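Side-chain contacts in enterobactin synthetase component F-related protein (Vibrio cholerae serotype O1, PDB 4OXI), which probably activates glycine with ATP as an adenylation domain, forming glycyl-adenosine-5'-phosphate for a lipopolysaccharide modification pathway that gives resistance to antimicrobial peptides: residues G451-K456 / I462-R467; D468-V471 / Q476-E479; E402-E407 / E411-E416; Q436-Q441 / L446-G451. All coordinates share one frame; numbering follows the deposited sequence.

Four short loops of chain are closed one after another, none nested in or crossing the next. Contact 3 (402-407/411-416) comes first, bridging a strand and the loop that returns toward strand 416-419. Contact 4 (436-441/446-451) then folds helix 432-438 and its following strand back on strand 445-457. That long strand runs on into contact 1 (451-456/462-467), which shares Gly451 with contact 4 and pairs it with strand 460-466. Contacts 1, 3 and 4 all reach one antiparallel sheet. Contact 2 (468-471/476-479) follows directly in sequence but forms a separate two-stranded hairpin. Contacts 1 and 2 both touch the adenylate, contact 1 at the ribose and adenine, contact 2 at the phosphate.

Contact 1 (G451-K456 / I462-R467); sequences GDIVTK and IHLGRR. With GAP (glycyl-adenosine-5'-phosphate), chain B.
Asp452 faces His463 and Arg466 across two antiparallel strands, and its carboxylate gathers both of them together with the ribose of the bound adenylate. With CG lying anti to the carbonyl carbon (chi1 -65°), the side chain rises from the sheet toward the ligand. Its CB packs 3.8 Å from His463 NE2, and CG comes 3.3 Å from O3' of the adenylate. OD1 has three partners: ribose O2' donates to it at 2.6 Å, Arg466 NH1 forms a salt bridge at 2.9 Å whose hydrogen bond is weak in angle, and His463 NE2 donates at 3.0 Å. OD1 lies in the plane of the imidazole, whereas NE2 approaches from well above the carboxylate plane. OD2 accepts from ribose O3' at 2.6 Å and also bonds Tyr360 OH, so the whole carboxylate is fixed in rotation. The C2-N3 edge of the adenine lies over one face of the His463 ring, C2 3.8 Å from His463 CG, tilted rather than stacked, while Arg466 has a second salt bridge to Asp468. In the backbone pairing Leu464 and Gly465 both face Ile453, a classic beta bulge, whose Ile453 N to Gly465 O bond is 2.7 Å. An aspartate gripping both ribose hydroxyls at the end of a Tyr-Arg-Ser-Gly-Asp sequence is the signature of the A7 core motif in adenylate-forming enzymes.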
# COMPACT_ATOMS: atom_id res chain seq x y z
N GLY A 451 -6.67 -3.05 16.12
CA GLY A 451 -8.02 -2.52 16.07
C GLY A 451 -8.95 -3.54 15.44
O GLY A 451 -10.18 -3.35 15.41
N ASP A 452 -8.37 -4.63 14.94
CA ASP A 452 -9.16 -5.68 14.30
C ASP A 452 -9.65 -6.69 15.33
O ASP A 452 -8.89 -7.16 16.19
CB ASP A 452 -8.34 -6.39 13.22
CG ASP A 452 -7.97 -5.48 12.06
OD1 ASP A 452 -8.89 -4.90 11.45
OD2 ASP A 452 -6.76 -5.33 11.77
N ILE A 453 -10.94 -7.02 15.25
CA ILE A 453 -11.55 -7.99 16.15
C ILE A 453 -11.54 -9.36 15.46
O ILE A 453 -12.05 -9.48 14.35
CB ILE A 453 -13.01 -7.59 16.49
CG1 ILE A 453 -13.02 -6.21 17.16
CG2 ILE A 453 -13.70 -8.65 17.36
CD1 ILE A 453 -12.08 -6.12 18.36
N VAL A 454 -10.95 -10.37 16.11
CA VAL A 454 -10.85 -11.69 15.50
C VAL A 454 -11.33 -12.80 16.42
O VAL A 454 -11.49 -12.60 17.63
CB VAL A 454 -9.41 -12.02 15.10
CG1 VAL A 454 -8.86 -10.95 14.17
CG2 VAL A 454 -8.54 -12.14 16.34
N THR A 455 -11.56 -13.98 15.84
CA THR A 455 -11.76 -15.18 16.64
C THR A 455 -10.83 -16.31 16.17
O THR A 455 -10.52 -16.41 14.98
CB THR A 455 -13.24 -15.66 16.60
OG1 THR A 455 -13.40 -16.79 17.46
CG2 THR A 455 -13.64 -16.05 15.21
N LYS A 456 -10.35 -17.12 17.10
CA LYS A 456 -9.55 -18.28 16.73
C LYS A 456 -10.44 -19.50 16.59
O LYS A 456 -11.08 -19.94 17.55
CB LYS A 456 -8.45 -18.56 17.76
CG LYS A 456 -7.52 -19.69 17.34
CD LYS A 456 -6.39 -19.85 18.32
CE LYS A 456 -5.47 -21.01 17.93
NZ LYS A 456 -4.44 -21.25 18.99
N ILE A 462 -10.27 -15.75 12.24
CA ILE A 462 -11.35 -15.25 11.40
C ILE A 462 -11.53 -13.77 11.72
O ILE A 462 -11.64 -13.41 12.89
CB ILE A 462 -12.67 -15.96 11.70
CG1 ILE A 462 -12.50 -17.48 11.65
CG2 ILE A 462 -13.77 -15.47 10.76
CD1 ILE A 462 -12.09 -17.99 10.32
N HIS A 463 -11.58 -12.91 10.70
CA HIS A 463 -11.70 -11.48 10.94
C HIS A 463 -13.16 -11.14 11.09
O HIS A 463 -13.94 -11.43 10.19
CB HIS A 463 -11.09 -10.67 9.77
CG HIS A 463 -11.13 -9.19 9.97
ND1 HIS A 463 -12.24 -8.42 9.69
CD2 HIS A 463 -10.19 -8.32 10.43
CE1 HIS A 463 -11.98 -7.15 9.96
NE2 HIS A 463 -10.75 -7.07 10.41
N LEU A 464 -13.52 -10.51 12.21
CA LEU A 464 -14.92 -10.24 12.54
C LEU A 464 -15.36 -8.79 12.32
O LEU A 464 -16.54 -8.50 12.16
CB LEU A 464 -15.21 -10.66 13.98
CG LEU A 464 -14.99 -12.15 14.28
CD1 LEU A 464 -15.11 -12.45 15.76
CD2 LEU A 464 -15.95 -13.02 13.47
N GLY A 465 -14.39 -7.87 12.30
CA GLY A 465 -14.71 -6.46 12.18
C GLY A 465 -13.72 -5.63 12.98
O GLY A 465 -12.61 -6.09 13.28
N ARG A 466 -14.12 -4.42 13.33
CA ARG A 466 -13.24 -3.47 13.99
C ARG A 466 -13.95 -2.80 15.16
O ARG A 466 -15.17 -2.76 15.20
CB ARG A 466 -12.75 -2.40 13.00
CG ARG A 466 -11.75 -2.92 11.98
CD ARG A 466 -11.03 -1.79 11.23
NE ARG A 466 -10.33 -0.86 12.12
CZ ARG A 466 -9.09 -1.03 12.58
NH1 ARG A 466 -8.40 -2.11 12.25
NH2 ARG A 466 -8.55 -0.10 13.38
N ARG A 467 -13.18 -2.29 16.11
CA ARG A 467 -13.75 -1.56 17.23
C ARG A 467 -13.86 -0.06 16.94
O ARG A 467 -14.39 0.69 17.77
CB ARG A 467 -12.91 -1.77 18.48
CG ARG A 467 -11.42 -1.56 18.26
CD ARG A 467 -10.77 -0.94 19.49
NE ARG A 467 -9.31 -1.05 19.46
CZ ARG A 467 -8.51 -0.24 18.78
NH1 ARG A 467 -9.02 0.75 18.05
NH2 ARG A 467 -7.20 -0.42 18.83
N GAP B . -1.27 -3.73 3.99
CA GAP B . -2.54 -4.21 3.36
C GAP B . -3.64 -3.24 3.78
O GAP B . -4.79 -3.35 3.39
PA GAP B . -4.17 -0.98 5.24
O1A GAP B . -3.35 -0.41 6.37
O2A GAP B . -4.63 -0.09 4.09
O3A GAP B . -3.26 -2.17 4.68
C5' GAP B . -5.26 -2.46 7.11
O5' GAP B . -5.44 -1.69 5.92
C4' GAP B . -6.61 -2.96 7.58
O4' GAP B . -7.29 -3.59 6.49
C3' GAP B . -6.51 -4.05 8.62
O3' GAP B . -6.34 -3.51 9.93
C2' GAP B . -7.83 -4.78 8.44
O2' GAP B . -8.89 -4.04 9.02
C1' GAP B . -8.10 -4.66 6.96
N9 GAP B . -7.69 -5.91 6.28
C8 GAP B . -6.51 -6.10 5.65
N7 GAP B . -6.44 -7.35 5.12
C5 GAP B . -7.60 -7.98 5.42
C6 GAP B . -8.18 -9.31 5.18
N6 GAP B . -7.49 -10.25 4.46
N1 GAP B . -9.41 -9.56 5.67
C2 GAP B . -10.11 -8.64 6.37
N3 GAP B . -9.64 -7.40 6.63
C4 GAP B . -8.42 -7.02 6.18

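Contact 2 (D468-V471 / Q476-E479); sequences DHQV and QRVE. With GAP (glycyl-adenosine-5'-phosphate), chain B.
The hairpin that pairs Val471 with Val478 and sets Gln470 beside Arg477 forms much of the A8 core motif of adenylation domains, which leads into helix 480-491. Two backbone bonds clamp it: Val471 N to Val478 O at 3.0 Å and Val478 N to Val471 O at 2.9 Å. The two valine side chains lie alongside each other on one face of the hairpin, Val471 CG2 4.0 Å from Val478 CG1. Gln470 sits on the other face. Its CG is anti to the backbone N (chi1 -178°) and the chain runs on extended, which carries the amide over the guanidinium of Arg477 with the two planes only 16° apart. Gln470 OE1 stands 3.4 Å from Arg477 NE over the flat face, an approach that makes no hydrogen bond; the groups simply layer. Glu479 bends back so that OE1 lies 3.7 Å from Gln470 CB. At the hairpin's start Asp468 OD1 accepts from Gln470 N, an Asx turn just before the strand. The extended arginine delivers NH1 to phosphate oxygen O1A of the adenylate at 2.6 Å, within the guanidinium plane, while NH2 forms a salt bridge with Glu364. Held by an amide on one face, by a carboxylate and by the phosphate, the guanidinium has little rotational freedom and probably offsets the negative charge of the phosphate.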
# COMPACT_ATOMS: atom_id res chain seq x y z
N ASP A 468 -13.36 0.38 15.79
CA ASP A 468 -13.40 1.81 15.45
C ASP A 468 -14.12 2.09 14.13
O ASP A 468 -14.88 1.25 13.62
CB ASP A 468 -11.98 2.42 15.44
CG ASP A 468 -11.07 1.83 14.36
OD1 ASP A 468 -11.56 1.23 13.39
OD2 ASP A 468 -9.82 2.00 14.48
N HIS A 469 -13.88 3.27 13.57
CA HIS A 469 -14.55 3.63 12.33
C HIS A 469 -13.59 3.76 11.14
O HIS A 469 -13.82 4.55 10.21
CB HIS A 469 -15.40 4.89 12.52
CG HIS A 469 -16.65 4.66 13.31
ND1 HIS A 469 -17.62 3.76 12.92
CD2 HIS A 469 -17.09 5.22 14.46
CE1 HIS A 469 -18.61 3.77 13.80
NE2 HIS A 469 -18.31 4.65 14.74
N GLN A 470 -12.51 2.98 11.17
CA GLN A 470 -11.64 2.87 10.00
C GLN A 470 -12.32 1.90 9.05
O GLN A 470 -12.76 0.82 9.46
CB GLN A 470 -10.26 2.34 10.41
CG GLN A 470 -9.27 2.24 9.25
CD GLN A 470 -8.01 1.46 9.61
OE1 GLN A 470 -7.26 1.83 10.52
NE2 GLN A 470 -7.77 0.36 8.89
N VAL A 471 -12.43 2.28 7.78
CA VAL A 471 -13.09 1.45 6.79
C VAL A 471 -12.30 1.54 5.50
O VAL A 471 -11.43 2.40 5.36
CB VAL A 471 -14.54 1.93 6.52
CG1 VAL A 471 -15.40 1.80 7.77
CG2 VAL A 471 -14.54 3.36 6.03
N GLN A 476 -9.69 1.74 -0.43
CA GLN A 476 -8.71 2.61 0.21
C GLN A 476 -9.03 2.86 1.69
O GLN A 476 -10.16 3.19 2.05
CB GLN A 476 -8.66 3.95 -0.51
CG GLN A 476 -8.37 3.85 -1.99
CD GLN A 476 -8.23 5.24 -2.60
OE1 GLN A 476 -7.58 6.11 -2.03
NE2 GLN A 476 -8.87 5.46 -3.75
N ARG A 477 -8.02 2.71 2.54
CA ARG A 477 -8.15 2.93 3.98
C ARG A 477 -8.51 4.39 4.32
O ARG A 477 -7.88 5.31 3.82
CB ARG A 477 -6.83 2.57 4.64
CG ARG A 477 -6.76 2.81 6.14
CD ARG A 477 -5.45 2.26 6.70
NE ARG A 477 -5.13 2.79 8.02
CZ ARG A 477 -4.17 2.30 8.80
NH1 ARG A 477 -3.44 1.25 8.41
NH2 ARG A 477 -3.94 2.86 9.99
N VAL A 478 -9.49 4.59 5.19
CA VAL A 478 -9.80 5.94 5.66
C VAL A 478 -10.48 5.90 7.02
O VAL A 478 -11.18 4.93 7.34
CB VAL A 478 -10.68 6.70 4.63
CG1 VAL A 478 -12.04 6.06 4.53
CG2 VAL A 478 -10.78 8.19 5.00
N GLU A 479 -10.27 6.93 7.83
CA GLU A 479 -11.03 7.10 9.07
C GLU A 479 -12.31 7.89 8.78
O GLU A 479 -12.24 9.02 8.28
CB GLU A 479 -10.19 7.87 10.11
CG GLU A 479 -8.80 7.27 10.41
CD GLU A 479 -8.87 6.05 11.31
OE1 GLU A 479 -9.98 5.74 11.82
OE2 GLU A 479 -7.83 5.39 11.51
N GAP B . -1.27 -3.73 3.99
CA GAP B . -2.54 -4.21 3.36
C GAP B . -3.64 -3.24 3.78
O GAP B . -4.79 -3.35 3.39
PA GAP B . -4.17 -0.98 5.24
O1A GAP B . -3.35 -0.41 6.37
O2A GAP B . -4.63 -0.09 4.09
O3A GAP B . -3.26 -2.17 4.68
C5' GAP B . -5.26 -2.46 7.11
O5' GAP B . -5.44 -1.69 5.92
C4' GAP B . -6.61 -2.96 7.58
O4' GAP B . -7.29 -3.59 6.49
C3' GAP B . -6.51 -4.05 8.62
O3' GAP B . -6.34 -3.51 9.93
C2' GAP B . -7.83 -4.78 8.44
O2' GAP B . -8.89 -4.04 9.02
C1' GAP B . -8.10 -4.66 6.96
N9 GAP B . -7.69 -5.91 6.28
C8 GAP B . -6.51 -6.10 5.65
N7 GAP B . -6.44 -7.35 5.12
C5 GAP B . -7.60 -7.98 5.42
C6 GAP B . -8.18 -9.31 5.18
N6 GAP B . -7.49 -10.25 4.46
N1 GAP B . -9.41 -9.56 5.67
C2 GAP B . -10.11 -8.64 6.37
N3 GAP B . -9.64 -7.40 6.63
C4 GAP B . -8.42 -7.02 6.18

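Contact 3 (E402-E407 / E411-E416); sequences ELMRFE and EGYRGE
Met404 and Tyr413 form a Met-aromatic contact at the surface of the antiparallel sheet, accompanied by a hydrogen bond from Tyr413 to Glu402. No backbone pairing links the two segments: the CA atoms of Met404 and Tyr413 are 9.1 Å apart. In the sheet, strand 394-397 pairs with both 403-405 and 416-419, and Tyr413 rests on Ile396 of that shared neighbour. The two side chains therefore meet across strand 394-397, which lies between strands 403-405 and 416-419.

The apolar part belongs to Met404. The first torsion sends its chain away from its own backbone N, and bends at chi2 and chi3 curl the rest over one face of the ring. CB touches the rim at Tyr413 CE2 from 3.7 Å. SD stands 5.2 Å from the ring centroid and 18° off the normal, so it is above the face but distant, and the methyl beyond it descends onto the other side of the rim. Ala409 and Pro410, from the turn between the segments, also pack on Met404.

The polar part is carried by the phenol. Tyr413 OH donates to Glu402 OE1, which it meets on the anti side, 29° out of the carboxylate plane; the extended glutamate comes in at the hydroxyl edge, oblique to the tyrosine side chain, its carboxylate turned 50° from the ring plane. The bond ties the ring's far end to the residue preceding strand 403-405, while the tyrosine backbone is bonded to Lys456 on strand 445-457. OH to OE1 measures 2.9 Å, and Met404 CE lies 3.7 Å from Tyr413 CE1.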
# COMPACT_ATOMS: atom_id res chain seq x y z
N GLU A 402 -7.44 -9.61 29.08
CA GLU A 402 -6.44 -10.67 29.17
C GLU A 402 -5.69 -10.82 27.85
O GLU A 402 -6.29 -11.14 26.81
CB GLU A 402 -7.11 -11.99 29.55
CG GLU A 402 -6.13 -13.19 29.60
CD GLU A 402 -6.83 -14.53 29.83
OE1 GLU A 402 -7.84 -14.82 29.14
OE2 GLU A 402 -6.36 -15.29 30.71
N LEU A 403 -4.37 -10.59 27.88
CA LEU A 403 -3.52 -10.79 26.71
C LEU A 403 -3.17 -12.27 26.60
O LEU A 403 -2.74 -12.88 27.57
CB LEU A 403 -2.25 -9.95 26.82
CG LEU A 403 -1.37 -9.86 25.56
CD1 LEU A 403 -0.64 -8.54 25.52
CD2 LEU A 403 -0.35 -10.99 25.49
N MET A 404 -3.35 -12.82 25.41
CA MET A 404 -3.13 -14.24 25.18
C MET A 404 -2.34 -14.47 23.89
O MET A 404 -2.80 -14.08 22.80
CB MET A 404 -4.50 -14.93 25.09
CG MET A 404 -4.42 -16.40 24.79
SD MET A 404 -4.27 -17.40 26.28
CE MET A 404 -5.92 -17.23 26.94
N ARG A 405 -1.15 -15.06 23.99
CA ARG A 405 -0.37 -15.40 22.79
C ARG A 405 -1.20 -16.36 21.93
O ARG A 405 -1.98 -17.16 22.46
CB ARG A 405 0.97 -16.05 23.15
CG ARG A 405 1.86 -15.25 24.12
CD ARG A 405 2.26 -13.92 23.50
NE ARG A 405 3.23 -14.12 22.43
CZ ARG A 405 4.54 -13.92 22.57
NH1 ARG A 405 5.03 -13.49 23.73
NH2 ARG A 405 5.35 -14.13 21.54
N PHE A 406 -1.05 -16.27 20.61
CA PHE A 406 -1.87 -17.05 19.69
C PHE A 406 -1.71 -18.56 19.88
O PHE A 406 -2.67 -19.32 19.77
CB PHE A 406 -1.54 -16.65 18.25
CG PHE A 406 -2.14 -17.56 17.21
CD1 PHE A 406 -3.44 -17.35 16.77
CD2 PHE A 406 -1.42 -18.61 16.68
CE1 PHE A 406 -4.01 -18.18 15.82
CE2 PHE A 406 -1.99 -19.45 15.73
CZ PHE A 406 -3.28 -19.23 15.29
N GLU A 407 -0.48 -18.98 20.17
CA GLU A 407 -0.13 -20.39 20.36
C GLU A 407 -0.77 -20.99 21.62
O GLU A 407 -0.90 -22.20 21.72
CB GLU A 407 1.39 -20.54 20.47
CG GLU A 407 2.18 -20.09 19.23
CD GLU A 407 2.25 -18.56 19.03
OE1 GLU A 407 1.90 -17.78 19.95
OE2 GLU A 407 2.65 -18.14 17.91
N GLU A 411 -9.62 -22.79 21.46
CA GLU A 411 -10.67 -22.71 20.44
C GLU A 411 -11.72 -21.68 20.85
O GLU A 411 -12.08 -21.61 22.03
CB GLU A 411 -11.32 -24.09 20.23
CG GLU A 411 -12.65 -24.06 19.44
CD GLU A 411 -12.46 -24.05 17.93
OE1 GLU A 411 -11.30 -24.11 17.48
OE2 GLU A 411 -13.46 -23.99 17.18
N GLY A 412 -12.16 -20.88 19.88
CA GLY A 412 -13.20 -19.89 20.09
C GLY A 412 -12.79 -18.58 20.74
O GLY A 412 -13.60 -17.66 20.85
N TYR A 413 -11.53 -18.48 21.18
CA TYR A 413 -11.05 -17.26 21.82
C TYR A 413 -11.25 -16.04 20.91
O TYR A 413 -11.02 -16.11 19.70
CB TYR A 413 -9.58 -17.39 22.20
CG TYR A 413 -9.17 -16.46 23.31
CD1 TYR A 413 -9.50 -16.73 24.63
CD2 TYR A 413 -8.44 -15.31 23.04
CE1 TYR A 413 -9.13 -15.89 25.65
CE2 TYR A 413 -8.06 -14.46 24.06
CZ TYR A 413 -8.41 -14.75 25.36
OH TYR A 413 -8.02 -13.90 26.37
N ARG A 414 -11.65 -14.92 21.51
CA ARG A 414 -12.17 -13.80 20.75
C ARG A 414 -11.64 -12.49 21.33
O ARG A 414 -11.48 -12.38 22.54
CB ARG A 414 -13.71 -13.82 20.81
CG ARG A 414 -14.42 -12.85 19.88
CD ARG A 414 -15.94 -12.85 20.11
NE ARG A 414 -16.64 -12.07 19.09
CZ ARG A 414 -16.78 -10.74 19.13
NH1 ARG A 414 -16.26 -10.04 20.14
NH2 ARG A 414 -17.42 -10.11 18.15
N GLY A 415 -11.35 -11.53 20.46
CA GLY A 415 -10.89 -10.22 20.91
C GLY A 415 -10.08 -9.47 19.86
O GLY A 415 -10.10 -9.80 18.67
N GLU A 416 -9.37 -8.43 20.31
CA GLU A 416 -8.59 -7.61 19.40
C GLU A 416 -7.25 -8.26 19.11
O GLU A 416 -6.57 -8.73 20.01
CB GLU A 416 -8.39 -6.21 19.98
CG GLU A 416 -7.39 -5.39 19.19
CD GLU A 416 -7.34 -3.95 19.61
OE1 GLU A 416 -7.99 -3.60 20.62
OE2 GLU A 416 -6.64 -3.16 18.94

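Contact 4 (Q436-Q441 / L446-G451); sequences QSAFFQ and LWYRSG
Phe440 is held between Arg449 and Trp447 on one face of the beta hairpin formed by strands 439-442 and 445-457. Its CG lies between the backbone N and the carbonyl carbon (chi1 68°), which swings the ring across toward the partner strand. The guanidinium of Arg449 stacks flat on one side, planes 25° and centres 4.2 Å apart, reached by an arginine extended from CG to NE. Trp447 CB supports the opposite side as a CH-pi contact, 4.0 Å from the ring centroid; the indole itself barely overlaps the phenyl ring. On the other face of the hairpin Phe439 and Tyr448 meet obliquely, with planes at 48°. Tyr448 CD1 sits over the phenyl face toward its rim, 3.6 Å from Phe439 CZ, and Leu446 adds CD1 against Phe439 CB. Strand 445-457 runs on into the adenylate-binding part of the sheet, and the Tyr448 side chain lies about 6 Å from the ligand at the nearest atoms. Backbone bonds fix the register, Trp447 N to Phe440 O at 2.8 Å among them. Where helix 432-438 ends, Ala438 O accepts from Arg449 N at 2.9 Å. Beside that bond, Ala438 CB packs 3.9 Å from Tyr448 CE1.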
# COMPACT_ATOMS: atom_id res chain seq x y z
N GLN A 436 1.90 6.25 21.33
CA GLN A 436 1.59 5.84 22.69
C GLN A 436 0.27 5.09 22.79
O GLN A 436 0.15 4.12 23.55
CB GLN A 436 1.55 7.06 23.62
CG GLN A 436 0.80 6.82 24.92
CD GLN A 436 0.53 8.11 25.70
OE1 GLN A 436 0.21 9.15 25.11
NE2 GLN A 436 0.65 8.04 27.02
N SER A 437 -0.72 5.51 22.02
CA SER A 437 -2.02 4.86 22.11
C SER A 437 -2.11 3.53 21.34
O SER A 437 -2.92 2.67 21.67
CB SER A 437 -3.12 5.82 21.65
OG SER A 437 -2.90 6.25 20.33
N ALA A 438 -1.27 3.35 20.32
CA ALA A 438 -1.37 2.15 19.49
C ALA A 438 -0.29 1.11 19.80
O ALA A 438 -0.49 -0.09 19.59
CB ALA A 438 -1.37 2.52 18.01
N PHE A 439 0.85 1.58 20.28
CA PHE A 439 1.99 0.71 20.53
C PHE A 439 2.24 0.65 22.03
O PHE A 439 2.09 1.66 22.72
CB PHE A 439 3.24 1.24 19.83
CG PHE A 439 3.14 1.29 18.32
CD1 PHE A 439 3.81 0.35 17.55
CD2 PHE A 439 2.37 2.26 17.68
CE1 PHE A 439 3.74 0.40 16.16
CE2 PHE A 439 2.28 2.30 16.31
CZ PHE A 439 2.97 1.36 15.55
N PHE A 440 2.62 -0.52 22.54
CA PHE A 440 2.94 -0.66 23.96
C PHE A 440 3.89 -1.83 24.20
O PHE A 440 3.97 -2.76 23.39
CB PHE A 440 1.67 -0.83 24.80
CG PHE A 440 0.97 -2.13 24.57
CD1 PHE A 440 0.07 -2.27 23.52
CD2 PHE A 440 1.20 -3.22 25.39
CE1 PHE A 440 -0.57 -3.48 23.29
CE2 PHE A 440 0.55 -4.44 25.18
CZ PHE A 440 -0.34 -4.56 24.13
N GLN A 441 4.61 -1.77 25.31
CA GLN A 441 5.55 -2.82 25.68
C GLN A 441 4.85 -3.85 26.54
O GLN A 441 3.94 -3.52 27.29
CB GLN A 441 6.73 -2.25 26.45
CG GLN A 441 7.72 -1.52 25.58
CD GLN A 441 8.59 -2.47 24.80
OE1 GLN A 441 8.71 -3.65 25.16
NE2 GLN A 441 9.22 -1.97 23.74
N LEU A 446 7.59 -5.29 21.79
CA LEU A 446 6.68 -4.23 21.40
C LEU A 446 5.48 -4.85 20.71
O LEU A 446 5.64 -5.65 19.78
CB LEU A 446 7.38 -3.24 20.47
CG LEU A 446 6.51 -2.09 19.95
CD1 LEU A 446 6.14 -1.17 21.10
CD2 LEU A 446 7.21 -1.32 18.83
N TRP A 447 4.28 -4.51 21.19
CA TRP A 447 3.04 -4.96 20.55
C TRP A 447 2.30 -3.81 19.90
O TRP A 447 2.43 -2.66 20.32
CB TRP A 447 2.13 -5.64 21.58
CG TRP A 447 2.62 -6.96 22.02
CD1 TRP A 447 3.34 -7.24 23.15
CD2 TRP A 447 2.44 -8.21 21.34
NE1 TRP A 447 3.61 -8.58 23.22
CE2 TRP A 447 3.08 -9.20 22.12
CE3 TRP A 447 1.82 -8.59 20.15
CZ2 TRP A 447 3.10 -10.55 21.74
CZ3 TRP A 447 1.84 -9.92 19.78
CH2 TRP A 447 2.47 -10.89 20.57
N TYR A 448 1.50 -4.11 18.88
CA TYR A 448 0.67 -3.11 18.21
C TYR A 448 -0.80 -3.50 18.24
O TYR A 448 -1.16 -4.63 17.89
CB TYR A 448 1.14 -2.91 16.75
CG TYR A 448 0.20 -2.11 15.86
CD1 TYR A 448 0.10 -0.72 15.97
CD2 TYR A 448 -0.57 -2.74 14.89
CE1 TYR A 448 -0.75 -0.00 15.15
CE2 TYR A 448 -1.41 -2.04 14.08
CZ TYR A 448 -1.50 -0.67 14.21
OH TYR A 448 -2.35 0.01 13.38
N ARG A 449 -1.65 -2.56 18.65
CA ARG A 449 -3.09 -2.78 18.67
C ARG A 449 -3.67 -2.56 17.29
O ARG A 449 -3.81 -1.42 16.85
CB ARG A 449 -3.77 -1.81 19.64
CG ARG A 449 -3.17 -1.78 21.04
CD ARG A 449 -3.88 -0.72 21.88
NE ARG A 449 -3.17 -0.45 23.12
CZ ARG A 449 -3.32 -1.17 24.23
NH1 ARG A 449 -4.16 -2.20 24.22
NH2 ARG A 449 -2.63 -0.86 25.32
N SER A 450 -4.05 -3.64 16.63
CA SER A 450 -4.48 -3.56 15.24
C SER A 450 -5.83 -2.87 15.11
O SER A 450 -6.11 -2.20 14.11
CB SER A 450 -4.56 -4.96 14.63
OG SER A 450 -5.67 -5.67 15.17
N GLY A 451 -6.67 -3.05 16.12
CA GLY A 451 -8.02 -2.52 16.07
C GLY A 451 -8.95 -3.54 15.44
O GLY A 451 -10.18 -3.35 15.41